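PDB 6IXO: myosin-2 from Saccharomyces cerevisiae, which transports organelles and other cargo along actin cables as a class V myosin motor, the chain here being its globular cargo-binding tail domain. Local coordinates for residues T201-L206 with V264-E269; N24-E29 with S401-K406; P38-A43 with M216-I221; C282-I287 with C310-P315; A153-I158 with F377-S382. One frame throughout, in Å; residues are numbered along the deposited sequence.

Interaction 1. Residues T201-L206 with V264-E269; sequences TMDDIL and VTRLEE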
# COMPACT_ATOMS: atom_id res chain seq x y z
N THR A 201 14.20 14.69 -5.50
CA THR A 201 14.27 15.58 -4.33
C THR A 201 13.16 15.23 -3.36
O THR A 201 12.26 14.47 -3.70
CB THR A 201 14.14 17.04 -4.72
OG1 THR A 201 12.83 17.25 -5.24
CG2 THR A 201 15.18 17.43 -5.79
N MET A 202 13.21 15.81 -2.17
CA MET A 202 12.15 15.62 -1.18
C MET A 202 10.79 15.98 -1.74
O MET A 202 9.78 15.38 -1.33
CB MET A 202 12.41 16.47 0.06
CG MET A 202 13.50 15.95 0.92
SD MET A 202 13.32 14.19 1.22
CE MET A 202 11.78 14.04 2.17
N ASP A 203 10.73 16.95 -2.65
CA ASP A 203 9.43 17.22 -3.28
C ASP A 203 8.86 16.00 -3.99
O ASP A 203 7.65 15.82 -4.04
CB ASP A 203 9.54 18.36 -4.27
CG ASP A 203 9.53 19.71 -3.57
OD1 ASP A 203 8.92 19.82 -2.48
OD2 ASP A 203 10.14 20.65 -4.13
N ASP A 204 9.73 15.19 -4.57
CA ASP A 204 9.23 14.02 -5.26
C ASP A 204 8.70 13.02 -4.26
O ASP A 204 7.73 12.31 -4.54
CB ASP A 204 10.30 13.36 -6.12
CG ASP A 204 10.82 14.30 -7.19
OD1 ASP A 204 10.00 14.90 -7.90
OD2 ASP A 204 12.05 14.46 -7.25
N ILE A 205 9.36 12.95 -3.11
CA ILE A 205 8.94 12.01 -2.07
C ILE A 205 7.61 12.45 -1.46
O ILE A 205 6.70 11.63 -1.21
CB ILE A 205 10.00 11.91 -0.94
CG1 ILE A 205 11.32 11.40 -1.53
CG2 ILE A 205 9.53 10.97 0.15
CD1 ILE A 205 11.17 10.02 -2.30
N LEU A 206 7.49 13.75 -1.20
CA LEU A 206 6.22 14.25 -0.68
C LEU A 206 5.08 14.04 -1.68
O LEU A 206 3.97 13.67 -1.30
CB LEU A 206 6.37 15.74 -0.32
CG LEU A 206 7.35 15.89 0.84
CD1 LEU A 206 7.62 17.37 1.04
CD2 LEU A 206 6.74 15.32 2.08
N VAL A 264 14.36 15.20 6.39
CA VAL A 264 13.56 14.33 7.25
C VAL A 264 12.41 15.05 7.96
O VAL A 264 11.28 14.52 8.09
CB VAL A 264 14.47 13.66 8.31
CG1 VAL A 264 13.69 12.71 9.18
CG2 VAL A 264 15.55 12.88 7.59
N THR A 265 12.67 16.27 8.44
CA THR A 265 11.62 17.00 9.13
C THR A 265 10.46 17.23 8.18
O THR A 265 9.29 17.18 8.58
CB THR A 265 12.16 18.36 9.67
OG1 THR A 265 13.24 18.08 10.56
CG2 THR A 265 11.07 19.14 10.42
N ARG A 266 10.74 17.50 6.91
CA ARG A 266 9.63 17.77 5.99
C ARG A 266 8.72 16.54 5.89
O ARG A 266 7.51 16.66 5.82
CB ARG A 266 10.14 18.18 4.61
CG ARG A 266 10.77 19.60 4.58
CD ARG A 266 11.57 19.81 3.29
NE ARG A 266 10.75 19.79 2.08
CZ ARG A 266 11.25 19.89 0.85
NH1 ARG A 266 12.56 20.02 0.67
NH2 ARG A 266 10.44 19.86 -0.20
N LEU A 267 9.32 15.37 5.90
CA LEU A 267 8.53 14.13 5.78
C LEU A 267 7.77 13.91 7.07
O LEU A 267 6.59 13.57 7.08
CB LEU A 267 9.44 12.94 5.45
CG LEU A 267 8.73 11.64 5.06
CD1 LEU A 267 7.70 11.84 3.91
CD2 LEU A 267 9.80 10.63 4.65
N GLU A 268 8.42 14.16 8.19
CA GLU A 268 7.74 14.07 9.49
C GLU A 268 6.57 15.06 9.64
O GLU A 268 5.53 14.73 10.23
CB GLU A 268 8.79 14.27 10.60
CG GLU A 268 8.31 14.12 12.02
CD GLU A 268 9.44 14.50 13.02
OE1 GLU A 268 10.31 15.32 12.65
OE2 GLU A 268 9.48 13.97 14.15
N GLU A 269 6.72 16.27 9.10
CA GLU A 269 5.68 17.29 9.24
C GLU A 269 4.49 16.92 8.32
O GLU A 269 3.35 17.18 8.63
CB GLU A 269 6.24 18.67 8.91
CG GLU A 269 7.19 19.19 9.98
CD GLU A 269 6.42 19.71 11.17
OE1 GLU A 269 5.23 20.14 10.99
OE2 GLU A 269 6.99 19.72 12.28
O HOH W 1 12.64 19.48 -2.59
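Met202 CB lies over one face of the Arg266 guanidinium, 3.6 Å from NH1 and displaced toward the rim of the group, while the Asp203 carboxylate comes up to its edge, near the guanidinium plane. There Asp203 OD1 makes a salt bridge with Arg266 NH2 at 2.7 Å. The two planes are turned 72° from each other, and OD1 alone makes the bridge, with no flat two-pronged pairing. Water 1 sits at the same edge, accepting from Arg266 NH2 and from the backbone N of Asp203, and so gives NH2 a second link to the start of helix 202-218. Leu206 CD1 stands obliquely to the guanidinium, 4.0 Å from NH2. Arg266 was modelled in two conformers, and this polar grip belongs to one of them.

Beside the salt bridge runs an apolar seam. Leu267 CG is anti to the backbone N (chi1 -170°), which sends CD1 to within 4.0 Å of Leu206 CD2 and 4.3 Å of Ile205 CG2. The Met202 chain, folded at both chi2 and chi3, brings CE to 4.2 Å from Leu267 CB. Ile205 turns its far end from this seam and also packs on Ala174 and Ala177 of helix 134-180.

Thr201 and Asp204 form a capping box: Thr201 N donates to Asp204 OD2 at 2.8 Å, and Thr201 OG1 accepts a weak bond from Asp203 N. The axes of the short segments 202-206 and 264-269 approach to 10.4 Å and differ by 18°, a near-parallel helix packing with a capped helix start flanked by a salt bridge, within the all-helical cargo-binding tail.

Interaction 2. Residues N24-E29 with S401-K406; sequences NQEITE and SLPSTK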
# COMPACT_ATOMS: atom_id res chain seq x y z
N ASN A 24 -17.05 -14.08 -20.79
CA ASN A 24 -15.77 -14.03 -20.07
C ASN A 24 -14.79 -13.11 -20.80
O ASN A 24 -14.02 -12.41 -20.19
CB ASN A 24 -15.15 -15.42 -19.90
CG ASN A 24 -15.93 -16.30 -18.93
OD1 ASN A 24 -16.70 -15.81 -18.10
ND2 ASN A 24 -15.72 -17.61 -19.01
N GLN A 25 -14.85 -13.10 -22.13
CA GLN A 25 -13.93 -12.29 -22.93
C GLN A 25 -14.18 -10.78 -22.74
O GLN A 25 -13.24 -9.97 -22.56
CB GLN A 25 -14.07 -12.70 -24.40
CG GLN A 25 -12.91 -12.26 -25.28
CD GLN A 25 -13.08 -10.85 -25.82
OE1 GLN A 25 -14.20 -10.32 -25.90
NE2 GLN A 25 -11.96 -10.24 -26.21
N GLU A 26 -15.45 -10.41 -22.75
CA GLU A 26 -15.89 -9.05 -22.42
C GLU A 26 -15.43 -8.61 -21.08
O GLU A 26 -14.93 -7.50 -20.92
CB GLU A 26 -17.44 -8.95 -22.45
CG GLU A 26 -17.98 -8.52 -23.74
CD GLU A 26 -19.52 -8.30 -23.71
OE1 GLU A 26 -20.07 -7.88 -22.65
OE2 GLU A 26 -20.15 -8.54 -24.75
N ILE A 27 -15.64 -9.48 -20.09
CA ILE A 27 -15.28 -9.12 -18.72
C ILE A 27 -13.77 -9.03 -18.55
O ILE A 27 -13.26 -8.04 -18.02
CB ILE A 27 -15.84 -10.15 -17.72
CG1 ILE A 27 -17.38 -10.16 -17.79
CG2 ILE A 27 -15.49 -9.80 -16.35
CD1 ILE A 27 -18.00 -8.89 -17.32
N THR A 28 -13.04 -10.05 -19.01
CA THR A 28 -11.59 -10.03 -18.75
C THR A 28 -10.85 -9.01 -19.61
O THR A 28 -9.95 -8.30 -19.13
CB THR A 28 -10.95 -11.43 -18.95
OG1 THR A 28 -11.13 -11.87 -20.28
CG2 THR A 28 -11.55 -12.44 -17.98
N GLU A 29 -11.21 -8.91 -20.89
CA GLU A 29 -10.48 -8.00 -21.76
C GLU A 29 -11.04 -6.57 -21.70
O GLU A 29 -10.29 -5.63 -21.74
CB GLU A 29 -10.49 -8.51 -23.21
CG GLU A 29 -9.93 -9.94 -23.37
CD GLU A 29 -8.47 -10.08 -22.89
OE1 GLU A 29 -7.61 -9.27 -23.30
OE2 GLU A 29 -8.20 -11.01 -22.09
N SER A 401 -17.59 -0.31 -23.59
CA SER A 401 -18.25 -1.01 -24.68
C SER A 401 -18.27 -2.51 -24.44
O SER A 401 -17.41 -3.23 -24.92
CB SER A 401 -17.56 -0.70 -26.02
OG SER A 401 -18.27 -1.38 -27.05
N LEU A 402 -19.29 -2.96 -23.70
CA LEU A 402 -19.46 -4.36 -23.33
C LEU A 402 -20.89 -4.81 -23.63
O LEU A 402 -21.74 -4.79 -22.75
CB LEU A 402 -19.19 -4.56 -21.84
CG LEU A 402 -17.87 -3.97 -21.30
CD1 LEU A 402 -17.91 -3.97 -19.80
CD2 LEU A 402 -16.69 -4.77 -21.82
N PRO A 403 -21.15 -5.22 -24.87
CA PRO A 403 -22.53 -5.45 -25.33
C PRO A 403 -23.34 -6.41 -24.45
O PRO A 403 -24.46 -6.08 -24.03
CB PRO A 403 -22.34 -6.04 -26.72
CG PRO A 403 -20.97 -5.47 -27.19
CD PRO A 403 -20.13 -5.35 -25.94
N SER A 404 -22.79 -7.59 -24.19
CA SER A 404 -23.54 -8.59 -23.43
C SER A 404 -23.68 -8.16 -21.98
O SER A 404 -24.74 -8.27 -21.35
CB SER A 404 -22.85 -9.96 -23.50
OG SER A 404 -23.09 -10.56 -24.75
N THR A 405 -22.59 -7.64 -21.45
CA THR A 405 -22.58 -7.28 -20.05
C THR A 405 -23.58 -6.18 -19.82
O THR A 405 -24.33 -6.22 -18.84
CB THR A 405 -21.16 -6.80 -19.61
OG1 THR A 405 -20.23 -7.86 -19.82
CG2 THR A 405 -21.18 -6.46 -18.17
N LYS A 406 -23.60 -5.21 -20.72
CA LYS A 406 -24.53 -4.09 -20.62
C LYS A 406 -25.99 -4.57 -20.77
O LYS A 406 -26.92 -4.05 -20.13
CB LYS A 406 -24.20 -3.03 -21.67
CG LYS A 406 -25.24 -1.93 -21.81
CD LYS A 406 -24.67 -0.75 -22.58
CE LYS A 406 -25.74 0.01 -23.36
NZ LYS A 406 -26.96 0.26 -22.55
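Glu26 reaches from helix 20-32 to the first turn of helix 403-415 and spends both carboxylate oxygens there. Its chi1 of -93° is away from the usual staggered positions, but beyond CG the chain is extended and carries the carboxylate straight to the helix start. OE2 takes the Ser404 N-H on its syn lone pair at 2.9 Å, a nearly straight bond (164°). OE1 uses its own syn lone pair for Thr405 N, 2.8 Å away, and on its anti side, slightly out of the carboxylate plane, accepts from Thr405 OG1, also at 2.8 Å. The last bond is possible because Thr405 OG1 stands beside its own backbone N (chi1 -60°), aiming hydroxyl and amide at one oxygen.

Carbon packs round this polar knot. Pro403 CD lies 3.4 Å from Glu26 OE2, Leu402 CD2 comes to 3.4 Å from Glu26 O, and Ile27 CD1 touches Thr405 OG1 at 3.5 Å. With an alanine in place of Glu26, the N-H groups of Ser404 and Thr405 and the Thr405 hydroxyl would probably lose the carboxylate that accepts from them.

Leu402 holds the N-cap position but has no polar side chain to offer, and the carboxylate comes from another helix. Its charge probably also suits the positive end of the helix dipole. Such a carboxylate at a helix N terminus here ties an early helix of the tail domain to its last modelled one.

Interaction 3. Residues P38-A43 with M216-I221; sequences PDAGVA and MKSFHI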
# COMPACT_ATOMS: atom_id res chain seq x y z
N PRO A 38 -10.73 6.75 -11.88
CA PRO A 38 -11.15 8.17 -11.84
C PRO A 38 -10.11 9.08 -11.19
O PRO A 38 -9.24 8.58 -10.49
CB PRO A 38 -12.42 8.13 -10.99
CG PRO A 38 -12.25 6.92 -10.13
CD PRO A 38 -11.55 5.91 -11.00
N ASP A 39 -10.24 10.40 -11.37
CA ASP A 39 -9.29 11.37 -10.81
C ASP A 39 -9.34 11.50 -9.28
O ASP A 39 -10.41 11.49 -8.68
CB ASP A 39 -9.54 12.74 -11.44
CG ASP A 39 -8.56 13.05 -12.55
OD1 ASP A 39 -7.75 12.16 -12.89
OD2 ASP A 39 -8.61 14.17 -13.09
N ALA A 40 -8.17 11.65 -8.65
CA ALA A 40 -8.10 11.85 -7.19
C ALA A 40 -7.42 13.18 -6.79
O ALA A 40 -6.57 13.70 -7.52
CB ALA A 40 -7.38 10.69 -6.55
N GLY A 41 -7.79 13.72 -5.62
CA GLY A 41 -7.29 15.01 -5.17
C GLY A 41 -8.27 15.83 -4.35
O GLY A 41 -9.44 15.46 -4.16
N VAL A 42 -7.79 16.99 -3.89
CA VAL A 42 -8.49 17.81 -2.91
C VAL A 42 -9.88 18.30 -3.34
O VAL A 42 -10.82 18.28 -2.53
CB VAL A 42 -7.63 19.06 -2.50
CG1 VAL A 42 -7.12 19.80 -3.73
CG2 VAL A 42 -8.42 19.98 -1.58
N ALA A 43 -10.03 18.72 -4.59
CA ALA A 43 -11.31 19.28 -5.04
C ALA A 43 -12.19 18.24 -5.74
O ALA A 43 -13.10 18.58 -6.49
CB ALA A 43 -11.07 20.47 -5.96
N MET A 216 -6.29 7.19 -1.63
CA MET A 216 -7.02 6.49 -0.57
C MET A 216 -8.19 7.27 -0.04
O MET A 216 -9.29 6.71 0.17
CB MET A 216 -6.07 6.14 0.56
CG MET A 216 -5.06 5.12 0.06
SD MET A 216 -4.62 4.01 1.36
CE MET A 216 -3.53 2.89 0.49
N LYS A 217 -8.00 8.57 0.17
CA LYS A 217 -9.12 9.41 0.60
C LYS A 217 -10.26 9.48 -0.45
O LYS A 217 -11.47 9.28 -0.14
CB LYS A 217 -8.60 10.83 0.91
CG LYS A 217 -9.66 11.72 1.51
CD LYS A 217 -9.08 12.87 2.32
CE LYS A 217 -10.22 13.58 3.09
NZ LYS A 217 -9.71 14.52 4.14
N SER A 218 -9.87 9.76 -1.70
CA SER A 218 -10.87 9.98 -2.74
C SER A 218 -11.56 8.68 -3.08
O SER A 218 -12.74 8.71 -3.48
CB SER A 218 -10.26 10.56 -4.01
OG SER A 218 -9.75 11.87 -3.79
N PHE A 219 -10.84 7.56 -2.97
CA PHE A 219 -11.42 6.27 -3.36
C PHE A 219 -12.11 5.59 -2.19
O PHE A 219 -12.40 4.40 -2.27
CB PHE A 219 -10.38 5.32 -3.96
CG PHE A 219 -9.80 5.78 -5.27
CD1 PHE A 219 -10.25 6.97 -5.86
CD2 PHE A 219 -8.78 5.06 -5.89
CE1 PHE A 219 -9.70 7.43 -7.06
CE2 PHE A 219 -8.23 5.51 -7.09
CZ PHE A 219 -8.70 6.70 -7.67
N HIS A 220 -12.34 6.36 -1.11
CA HIS A 220 -13.08 5.89 0.05
C HIS A 220 -12.44 4.66 0.69
O HIS A 220 -13.12 3.74 1.08
CB HIS A 220 -14.55 5.59 -0.34
CG HIS A 220 -15.18 6.70 -1.11
ND1 HIS A 220 -15.52 7.91 -0.54
CD2 HIS A 220 -15.52 6.80 -2.42
CE1 HIS A 220 -16.05 8.69 -1.45
NE2 HIS A 220 -16.07 8.05 -2.61
N ILE A 221 -11.13 4.66 0.81
CA ILE A 221 -10.44 3.53 1.42
C ILE A 221 -10.41 3.72 2.92
O ILE A 221 -10.14 4.82 3.40
CB ILE A 221 -8.98 3.39 0.93
CG1 ILE A 221 -8.95 3.16 -0.57
CG2 ILE A 221 -8.29 2.23 1.65
CD1 ILE A 221 -9.69 1.90 -0.97
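Ser218 and Phe219, where a Schellman motif ends helix 202-218, meet the irregular loop 38-43 at Ala40, Gly41 and Pro38. The helix finishes with Ile221 N bonded to Met216 O at 2.8 Å and His220 N to Lys217 O at 3.2 Å; His220, the C-prime residue, takes a positive phi of 59°.

Ser218 OG accepts the Gly41 N-H at 3.3 Å, a long bond but almost straight (173°). The same hydroxyl is also hydrogen-bonded to Trp214 O, one turn back in its own helix. OG stands beside the Ser218 backbone N (chi1 -65°), on the side of the helix that faces the loop, and Ala40 CB packs 3.8 Å from it. Losing the Ser218 hydroxyl, as with an alanine here, is likely to leave Gly41 N without its acceptor and this part of the loop more loosely held. At the backbone angles of Gly41 a side chain would collide with the carbonyl O of Ala40, so the position suits glycine.

The Phe219 ring makes the other half: Pro38 O meets its edge, near the ring plane, 3.4 Å from CZ, while Pro38 CG and Ala40 CB make the apolar contacts, each 4.0 Å from Phe219 CE1, Ala40 CB obliquely to the ring. Phe219 further touches Val102 of helix 97-124 and Val51 of helix 48-51.

His220 NE2 bonds to Leu46 O, a second polar tie between the same two parts of the chain. The contact thus sets a loop from the N-terminal part of the domain against the C-terminal end of helix 202-218, closed by a Schellman motif.

Interaction 4. Residues C282-I287 with C310-P315; sequences CLQHLI and CYSLTP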
# COMPACT_ATOMS: atom_id res chain seq x y z
N CYS A 282 8.42 5.95 13.10
CA CYS A 282 8.93 5.29 11.90
C CYS A 282 10.27 5.87 11.38
O CYS A 282 10.96 5.18 10.62
CB CYS A 282 7.93 5.38 10.77
SG CYS A 282 6.33 4.62 11.16
N LEU A 283 10.60 7.12 11.72
CA LEU A 283 11.77 7.74 11.06
C LEU A 283 12.90 7.95 12.05
O LEU A 283 13.83 8.74 11.81
CB LEU A 283 11.39 9.10 10.42
CG LEU A 283 10.32 9.04 9.32
CD1 LEU A 283 9.73 10.44 9.05
CD2 LEU A 283 10.94 8.46 8.06
N GLN A 284 12.80 7.27 13.17
CA GLN A 284 13.68 7.60 14.28
C GLN A 284 15.16 7.40 13.95
O GLN A 284 16.00 8.09 14.51
CB GLN A 284 13.33 6.78 15.52
CG GLN A 284 12.35 7.45 16.50
CD GLN A 284 12.61 8.95 16.72
OE1 GLN A 284 13.56 9.34 17.40
NE2 GLN A 284 11.75 9.78 16.15
N HIS A 285 15.51 6.46 13.08
CA HIS A 285 16.94 6.28 12.85
C HIS A 285 17.50 7.42 12.08
O HIS A 285 18.64 7.82 12.32
CB HIS A 285 17.24 4.96 12.11
CG HIS A 285 16.77 3.75 12.86
ND1 HIS A 285 15.56 3.12 12.60
CD2 HIS A 285 17.32 3.08 13.90
CE1 HIS A 285 15.40 2.11 13.42
NE2 HIS A 285 16.45 2.05 14.22
N LEU A 286 16.74 7.90 11.10
CA LEU A 286 17.16 9.11 10.35
C LEU A 286 17.14 10.35 11.24
O LEU A 286 18.08 11.19 11.24
CB LEU A 286 16.23 9.35 9.15
CG LEU A 286 16.36 8.29 8.07
CD1 LEU A 286 15.33 8.57 6.99
CD2 LEU A 286 17.81 8.40 7.49
N ILE A 287 16.08 10.49 12.02
CA ILE A 287 16.01 11.68 12.90
C ILE A 287 17.22 11.68 13.88
O ILE A 287 17.91 12.70 14.09
CB ILE A 287 14.66 11.71 13.67
CG1 ILE A 287 13.52 12.01 12.68
CG2 ILE A 287 14.71 12.70 14.90
CD1 ILE A 287 12.08 11.76 13.28
N CYS A 310 19.96 9.35 21.16
CA CYS A 310 19.96 8.35 20.09
C CYS A 310 19.54 6.97 20.60
O CYS A 310 20.24 5.99 20.36
CB CYS A 310 21.36 8.29 19.47
SG CYS A 310 21.77 9.88 18.70
N TYR A 311 18.40 6.91 21.28
CA TYR A 311 17.97 5.66 21.93
C TYR A 311 17.64 4.55 20.94
O TYR A 311 17.40 3.42 21.34
CB TYR A 311 16.76 5.91 22.86
CG TYR A 311 15.53 6.47 22.16
CD1 TYR A 311 14.60 5.63 21.56
CD2 TYR A 311 15.31 7.84 22.11
CE1 TYR A 311 13.48 6.15 20.91
CE2 TYR A 311 14.20 8.36 21.46
CZ TYR A 311 13.29 7.51 20.86
OH TYR A 311 12.20 8.05 20.22
N SER A 312 17.59 4.86 19.65
CA SER A 312 17.32 3.81 18.67
C SER A 312 18.58 3.32 17.97
O SER A 312 18.53 2.47 17.07
CB SER A 312 16.31 4.30 17.64
OG SER A 312 15.08 4.61 18.27
N LEU A 313 19.72 3.89 18.35
CA LEU A 313 20.97 3.51 17.71
C LEU A 313 21.78 2.69 18.68
O LEU A 313 21.79 2.98 19.87
CB LEU A 313 21.74 4.75 17.26
CG LEU A 313 21.01 5.67 16.27
CD1 LEU A 313 21.98 6.81 15.85
CD2 LEU A 313 20.58 4.89 15.04
N THR A 314 22.44 1.65 18.19
CA THR A 314 23.29 0.81 19.04
C THR A 314 24.64 1.47 19.25
O THR A 314 25.03 2.34 18.47
CB THR A 314 23.52 -0.54 18.42
OG1 THR A 314 24.25 -0.32 17.21
CG2 THR A 314 22.13 -1.27 18.11
N PRO A 315 25.38 1.04 20.27
CA PRO A 315 26.71 1.65 20.39
C PRO A 315 27.59 1.46 19.14
O PRO A 315 28.34 2.38 18.78
CB PRO A 315 27.30 0.94 21.61
CG PRO A 315 26.14 0.60 22.44
CD PRO A 315 25.07 0.17 21.42
O HOH W 2 16.37 0.31 16.29
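His285 NE2 and water 2 share a hydrogen bond of 2.7 Å, and the water passes a second bond to Ser312 O at 3.2 Å, bridging helix start and turn. The water lies in the plane of the imidazole. Ser312 O also lies at the ring edge, near its plane, 3.4 Å from His285 CD2, and Leu313 CD2 meets the same CD2 in plane at 3.9 Å. On its far nitrogen, ND1, the ring is bonded to Asp238 OD2, which probably fixes its rotation.

Gln284 makes the second half of the contact. Its amide plane is only 4° from that of the Tyr311 ring, but the two side chains cross obliquely. With CG between its backbone N and carbonyl carbon (chi1 59°), Tyr311 brings its OH to 3.4 Å from Gln284 OE1, which stands obliquely to the ring. The amide itself is held by Thr280 O and Gln288 NE2, while Gln284 CB packs 3.9 Å from Ser312 OG.

Residues 310-313 form a type I beta turn, closed by Leu313 N to Cys310 O at 3.0 Å. This turn between helices 300-309 and 315-323 rests against the start of helix 284-294, with helix 223-247 alongside, giving Asp238 to the histidine and Phe242 to Leu313.

Interaction 5. Residues A153-I158 with F377-S382; sequences ALSYNI and FTDPFS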
# COMPACT_ATOMS: atom_id res chain seq x y z
N ALA A 153 -7.62 -14.46 -0.36
CA ALA A 153 -6.28 -14.67 -0.91
C ALA A 153 -5.96 -13.62 -1.97
O ALA A 153 -4.83 -13.05 -1.97
CB ALA A 153 -6.15 -16.11 -1.51
N LEU A 154 -6.91 -13.31 -2.85
CA LEU A 154 -6.67 -12.28 -3.87
C LEU A 154 -6.30 -10.92 -3.23
O LEU A 154 -5.34 -10.25 -3.64
CB LEU A 154 -7.90 -12.08 -4.77
CG LEU A 154 -7.78 -11.02 -5.88
CD1 LEU A 154 -6.62 -11.35 -6.85
CD2 LEU A 154 -9.10 -10.93 -6.68
N SER A 155 -7.09 -10.51 -2.24
CA SER A 155 -6.85 -9.25 -1.54
C SER A 155 -5.42 -9.23 -0.96
O SER A 155 -4.67 -8.26 -1.14
CB SER A 155 -7.89 -9.08 -0.42
OG SER A 155 -7.76 -7.81 0.24
N TYR A 156 -5.05 -10.31 -0.28
CA TYR A 156 -3.70 -10.47 0.30
C TYR A 156 -2.62 -10.35 -0.76
O TYR A 156 -1.62 -9.61 -0.59
CB TYR A 156 -3.61 -11.83 0.98
CG TYR A 156 -2.28 -12.08 1.68
CD1 TYR A 156 -2.09 -11.69 3.01
CD2 TYR A 156 -1.23 -12.73 1.03
CE1 TYR A 156 -0.89 -11.92 3.67
CE2 TYR A 156 0.01 -12.97 1.69
CZ TYR A 156 0.16 -12.56 3.01
OH TYR A 156 1.33 -12.78 3.69
N ASN A 157 -2.82 -11.09 -1.84
CA ASN A 157 -1.88 -11.12 -2.95
C ASN A 157 -1.71 -9.77 -3.57
O ASN A 157 -0.57 -9.31 -3.72
CB ASN A 157 -2.33 -12.15 -4.03
CG ASN A 157 -2.17 -13.55 -3.56
OD1 ASN A 157 -1.59 -13.76 -2.47
ND2 ASN A 157 -2.66 -14.53 -4.33
N ILE A 158 -2.80 -9.10 -3.92
CA ILE A 158 -2.60 -7.84 -4.65
C ILE A 158 -2.11 -6.75 -3.66
O ILE A 158 -1.39 -5.84 -4.06
CB ILE A 158 -3.87 -7.35 -5.42
CG1 ILE A 158 -5.07 -7.07 -4.51
CG2 ILE A 158 -4.20 -8.32 -6.55
CD1 ILE A 158 -6.04 -6.07 -5.17
N PHE A 377 3.39 -8.94 3.91
CA PHE A 377 2.73 -8.18 4.95
C PHE A 377 1.31 -8.63 5.19
O PHE A 377 0.63 -9.03 4.25
CB PHE A 377 2.70 -6.72 4.56
CG PHE A 377 4.07 -6.16 4.30
CD1 PHE A 377 4.88 -5.79 5.34
CD2 PHE A 377 4.54 -6.04 3.00
CE1 PHE A 377 6.19 -5.27 5.09
CE2 PHE A 377 5.83 -5.50 2.76
CZ PHE A 377 6.62 -5.14 3.81
N THR A 378 0.87 -8.52 6.45
CA THR A 378 -0.53 -8.71 6.80
C THR A 378 -1.41 -7.80 5.94
O THR A 378 -1.13 -6.63 5.78
CB THR A 378 -0.76 -8.43 8.30
OG1 THR A 378 0.07 -9.32 9.06
CG2 THR A 378 -2.27 -8.70 8.71
N ASP A 379 -2.52 -8.34 5.41
CA ASP A 379 -3.40 -7.51 4.61
C ASP A 379 -4.24 -6.67 5.59
O ASP A 379 -5.08 -7.24 6.31
CB ASP A 379 -4.31 -8.42 3.72
CG ASP A 379 -5.40 -7.64 2.98
OD1 ASP A 379 -5.42 -6.37 2.99
OD2 ASP A 379 -6.21 -8.33 2.32
N PRO A 380 -4.09 -5.34 5.58
CA PRO A 380 -4.77 -4.58 6.66
C PRO A 380 -6.30 -4.63 6.45
O PRO A 380 -7.02 -4.44 7.41
CB PRO A 380 -4.23 -3.16 6.49
CG PRO A 380 -3.87 -3.07 5.02
CD PRO A 380 -3.34 -4.46 4.66
N PHE A 381 -6.75 -4.86 5.23
CA PHE A 381 -8.21 -5.09 4.98
C PHE A 381 -8.76 -6.26 5.78
O PHE A 381 -9.95 -6.29 6.16
CB PHE A 381 -8.48 -5.36 3.50
CG PHE A 381 -8.40 -4.14 2.65
CD1 PHE A 381 -9.42 -3.20 2.66
CD2 PHE A 381 -7.27 -3.89 1.87
CE1 PHE A 381 -9.36 -2.05 1.87
CE2 PHE A 381 -7.19 -2.72 1.09
CZ PHE A 381 -8.24 -1.81 1.08
N SER A 382 -7.92 -7.27 6.00
CA SER A 382 -8.40 -8.52 6.59
C SER A 382 -8.68 -8.31 8.09
O SER A 382 -9.28 -9.18 8.76
CB SER A 382 -7.39 -9.65 6.39
OG SER A 382 -6.30 -9.50 7.31
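Tyr156 and Asp379 bring the two backbones closest, their CA atoms 5.2 Å apart, where an incoming loop meets the long helix 134-180. Residues 153-158 are regular helix; residues 377-379 run extended before the chain tightens into a 3-10 turn at 380-382.

Ser155 OG donates to Asp379 OD2 at 2.6 Å, using the oxygen's syn lone pair. Having OG anti to the backbone N (chi1 -176°) puts the serine hydroxyl on the loop side of the helix. The other carboxylate oxygen stays within the loop: Phe381 N donates to Asp379 OD1 at 3.0 Å, from well above the carboxylate plane (58° out of it). Asp379 O in turn accepts twice, from Ser382 N at 2.9 Å and from Ser382 OG at 2.8 Å. The buried aspartate therefore holds both its own turn and the helix.

The Tyr156 and Asp379 side chains run past one another, antiparallel, with Tyr156 CD1 4.0 Å from Asp379 CB and ring and carboxylate planes 61° apart. Farther along the ring, CE1 approaches Phe377 O to 3.3 Å, obliquely to the ring plane. Asn160, one turn on, bonds Phe377 N and so ties down the start of segment 377-382. Phe381, on the other flank, packs on Val225 of helix 223-247 and Arg109 of helix 97-124.

Asp379 forms an Asx turn, opening the 3-10 segment and docking it on the long helix 134-180, with the Ser155 hydroxyl as a polar tie and Tyr156 packed alongside.

How the interactions relate
Interaction 2 is the most buried and the most polar, a carboxylate bonded to a helix start near one end of the elongated chain; its centre lies about 43 Å from that of interaction 1 and about 54 Å from that of interaction 4, both across the chain's centre. Interactions 1 and 4 touch through Val264 and Glu268 against Leu286 and Ile287, yet one is helix-to-helix packing beside a salt bridge and the other a water-bridged turn. Interactions 1 and 3 use opposite ends of helix 202-218. Interactions 3 and 5, partly buried like 1 and 4, seat loops on helices and meet where Ile221 packs on Phe381.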